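Local coordinates for protein 4-hydroxy-3-methylbut-2-enyl diphosphate reductase, apicoplast (Plasmodium falciparum, PDB 4N7B) that reduces 4-hydroxy-3-methylbut-2-enyl diphosphate to isopentenyl and dimethylallyl diphosphate at an iron-sulfur cluster, ending the DOXP/MEP pathway of isoprenoid synthesis, at residues 259-264 / 485-490. Residues are numbered along the deposited sequence; the frame is centred on the assembly and turned at random.
Sequences VHNDIV and STPEQE. With SO4 (sulfate ion), chain C.
The amide of N261 meets S485 and P487 across the contact, and P487 CD lies 3.7 Å from N261 ND2. The H260 ring has sulfate O3 at its edge, in plane, hydrogen-bonded to H260 ND1 at 2.8 Å; H293 stacks on this ring. Here two loops, each leading into a helix, join two domains of the three-domain IspH fold beside the central cavity. H260 and S485 probably both bind the diphosphate substrate, as inferred from relatives. The sulfate, also held by H343, S442 and N443, is consistent with an anion site there. N261 is the N-cap of helix 262-271. With CG anti to the backbone N (chi1 -177°), its OD1 accepts from V264 N at 2.9 Å, on a lone pair in the carbonyl plane. V264 CG2 packs on P487 CG at 3.7 Å. Farther out, I263 CD1 touches E490 CG at 3.5 Å, where the glutamate chain bends at chi2 (-57°); E490 OE1 is hydrogen-bonded to T463 OG1. A water ties the loops together. It accepts from N261 ND2, lies 2.7 Å from S485 OG, and donates at 3.0 Å to T486 OG1, which is also hydrogen-bonded to V436 O.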
loop_
_atom_site.group_PDB
_atom_site.type_symbol
_atom_site.label_atom_id
_atom_site.label_comp_id
_atom_site.label_asym_id
_atom_site.label_seq_id
_atom_site.Cartn_x
_atom_site.Cartn_y
_atom_site.Cartn_z
ATOM N N VAL A 259 6.222 -6.268 -1.718
ATOM C CA VAL A 259 5.712 -5.008 -1.189
ATOM C C VAL A 259 6.657 -3.924 -1.708
ATOM O O VAL A 259 7.781 -4.215 -2.130
ATOM C CB VAL A 259 5.659 -4.979 0.362
ATOM C CG1 VAL A 259 4.821 -6.130 0.897
ATOM C CG2 VAL A 259 7.039 -5.057 0.947
ATOM N N HIS A 260 6.214 -2.673 -1.695
ATOM C CA HIS A 260 7.012 -1.600 -2.277
ATOM C C HIS A 260 7.990 -1.059 -1.252
ATOM O O HIS A 260 7.849 0.064 -0.768
ATOM C CB HIS A 260 6.117 -0.483 -2.801
ATOM C CG HIS A 260 5.418 -0.813 -4.085
ATOM N ND1 HIS A 260 4.229 -0.222 -4.448
ATOM C CD2 HIS A 260 5.731 -1.671 -5.090
ATOM C CE1 HIS A 260 3.839 -0.691 -5.623
ATOM N NE2 HIS A 260 4.732 -1.575 -6.027
ATOM N N ASN A 261 8.974 -1.884 -0.913
ATOM C CA ASN A 261 10.079 -1.450 -0.081
ATOM C C ASN A 261 11.342 -2.220 -0.464
ATOM O O ASN A 261 11.382 -3.448 -0.359
ATOM C CB ASN A 261 9.759 -1.655 1.391
ATOM C CG ASN A 261 10.859 -1.136 2.290
ATOM O OD1 ASN A 261 11.857 -1.821 2.534
ATOM N ND2 ASN A 261 10.689 0.082 2.789
ATOM N N ASP A 262 12.371 -1.502 -0.906
ATOM C CA ASP A 262 13.586 -2.140 -1.409
ATOM C C ASP A 262 14.301 -2.902 -0.294
ATOM O O ASP A 262 14.878 -3.955 -0.520
ATOM C CB ASP A 262 14.510 -1.101 -2.058
ATOM C CG ASP A 262 13.791 -0.265 -3.122
ATOM O OD1 ASP A 262 13.375 -0.856 -4.145
ATOM O OD2 ASP A 262 13.619 0.971 -2.931
ATOM N N ILE A 263 14.243 -2.386 0.922
ATOM C CA ILE A 263 14.920 -3.055 2.032
ATOM C C ILE A 263 14.333 -4.433 2.297
ATOM O O ILE A 263 15.065 -5.398 2.414
ATOM C CB ILE A 263 14.887 -2.208 3.287
ATOM C CG1 ILE A 263 15.724 -0.951 3.042
ATOM C CG2 ILE A 263 15.414 -3.002 4.486
ATOM C CD1 ILE A 263 15.551 0.093 4.087
ATOM N N VAL A 264 13.009 -4.523 2.371
ATOM C CA VAL A 264 12.335 -5.807 2.514
ATOM C C VAL A 264 12.683 -6.763 1.371
ATOM O O VAL A 264 13.009 -7.927 1.588
ATOM C CB VAL A 264 10.820 -5.604 2.511
ATOM C CG1 VAL A 264 10.079 -6.929 2.245
ATOM C CG2 VAL A 264 10.369 -4.972 3.819
ATOM N N SER A 485 4.797 -0.152 4.414
ATOM C CA SER A 485 5.708 -1.162 3.867
ATOM C C SER A 485 7.080 -1.035 4.518
ATOM O O SER A 485 8.004 -1.761 4.166
ATOM C CB SER A 485 5.869 -0.978 2.352
ATOM O OG SER A 485 5.914 0.429 2.024
ATOM N N THR A 486 7.220 -0.112 5.464
ATOM C CA THR A 486 8.533 0.210 6.062
ATOM C C THR A 486 8.889 -0.594 7.346
ATOM O O THR A 486 8.179 -0.525 8.352
ATOM C CB THR A 486 8.610 1.708 6.402
ATOM O OG1 THR A 486 8.332 2.476 5.225
ATOM C CG2 THR A 486 9.988 2.062 6.902
ATOM N N PRO A 487 10.017 -1.331 7.320
ATOM C CA PRO A 487 10.461 -2.094 8.496
ATOM C C PRO A 487 10.753 -1.200 9.686
ATOM O O PRO A 487 11.340 -0.135 9.520
ATOM C CB PRO A 487 11.741 -2.784 8.019
ATOM C CG PRO A 487 11.679 -2.737 6.523
ATOM C CD PRO A 487 10.922 -1.499 6.171
ATOM N N GLU A 488 10.350 -1.648 10.874
ATOM C CA GLU A 488 10.428 -0.842 12.096
ATOM C C GLU A 488 11.886 -0.484 12.397
ATOM O O GLU A 488 12.162 0.637 12.841
ATOM C CB GLU A 488 9.778 -1.568 13.283
ATOM C CG GLU A 488 9.852 -0.807 14.626
ATOM C CD GLU A 488 9.253 0.615 14.558
ATOM O OE1 GLU A 488 9.569 1.441 15.441
ATOM O OE2 GLU A 488 8.472 0.919 13.631
ATOM N N GLN A 489 12.819 -1.401 12.120
ATOM C CA GLN A 489 14.235 -1.095 12.346
ATOM C C GLN A 489 14.682 0.183 11.625
ATOM O O GLN A 489 15.486 0.960 12.156
ATOM C CB GLN A 489 15.159 -2.240 11.920
ATOM C CG GLN A 489 16.582 -2.116 12.544
ATOM C CD GLN A 489 17.643 -3.026 11.889
ATOM O OE1 GLN A 489 17.346 -3.799 10.971
ATOM N NE2 GLN A 489 18.888 -2.927 12.367
ATOM N N GLU A 490 14.187 0.426 10.418
ATOM C CA GLU A 490 14.652 1.626 9.717
ATOM C C GLU A 490 14.172 2.863 10.474
ATOM O O GLU A 490 14.897 3.842 10.596
ATOM C CB GLU A 490 14.214 1.641 8.264
ATOM C CG GLU A 490 14.824 0.519 7.466
ATOM C CD GLU A 490 16.356 0.516 7.498
ATOM O OE1 GLU A 490 16.981 1.592 7.689
ATOM O OE2 GLU A 490 16.940 -0.573 7.324
HETATM S S SO4 C . 1.848 1.058 -2.185
HETATM O O1 SO4 C . 0.793 0.163 -2.640
HETATM O O2 SO4 C . 2.872 0.296 -1.461
HETATM O O3 SO4 C . 2.428 1.674 -3.375
HETATM O O4 SO4 C . 1.347 2.130 -1.306
HETATM O O HOH W 1 8.305 1.708 2.376
#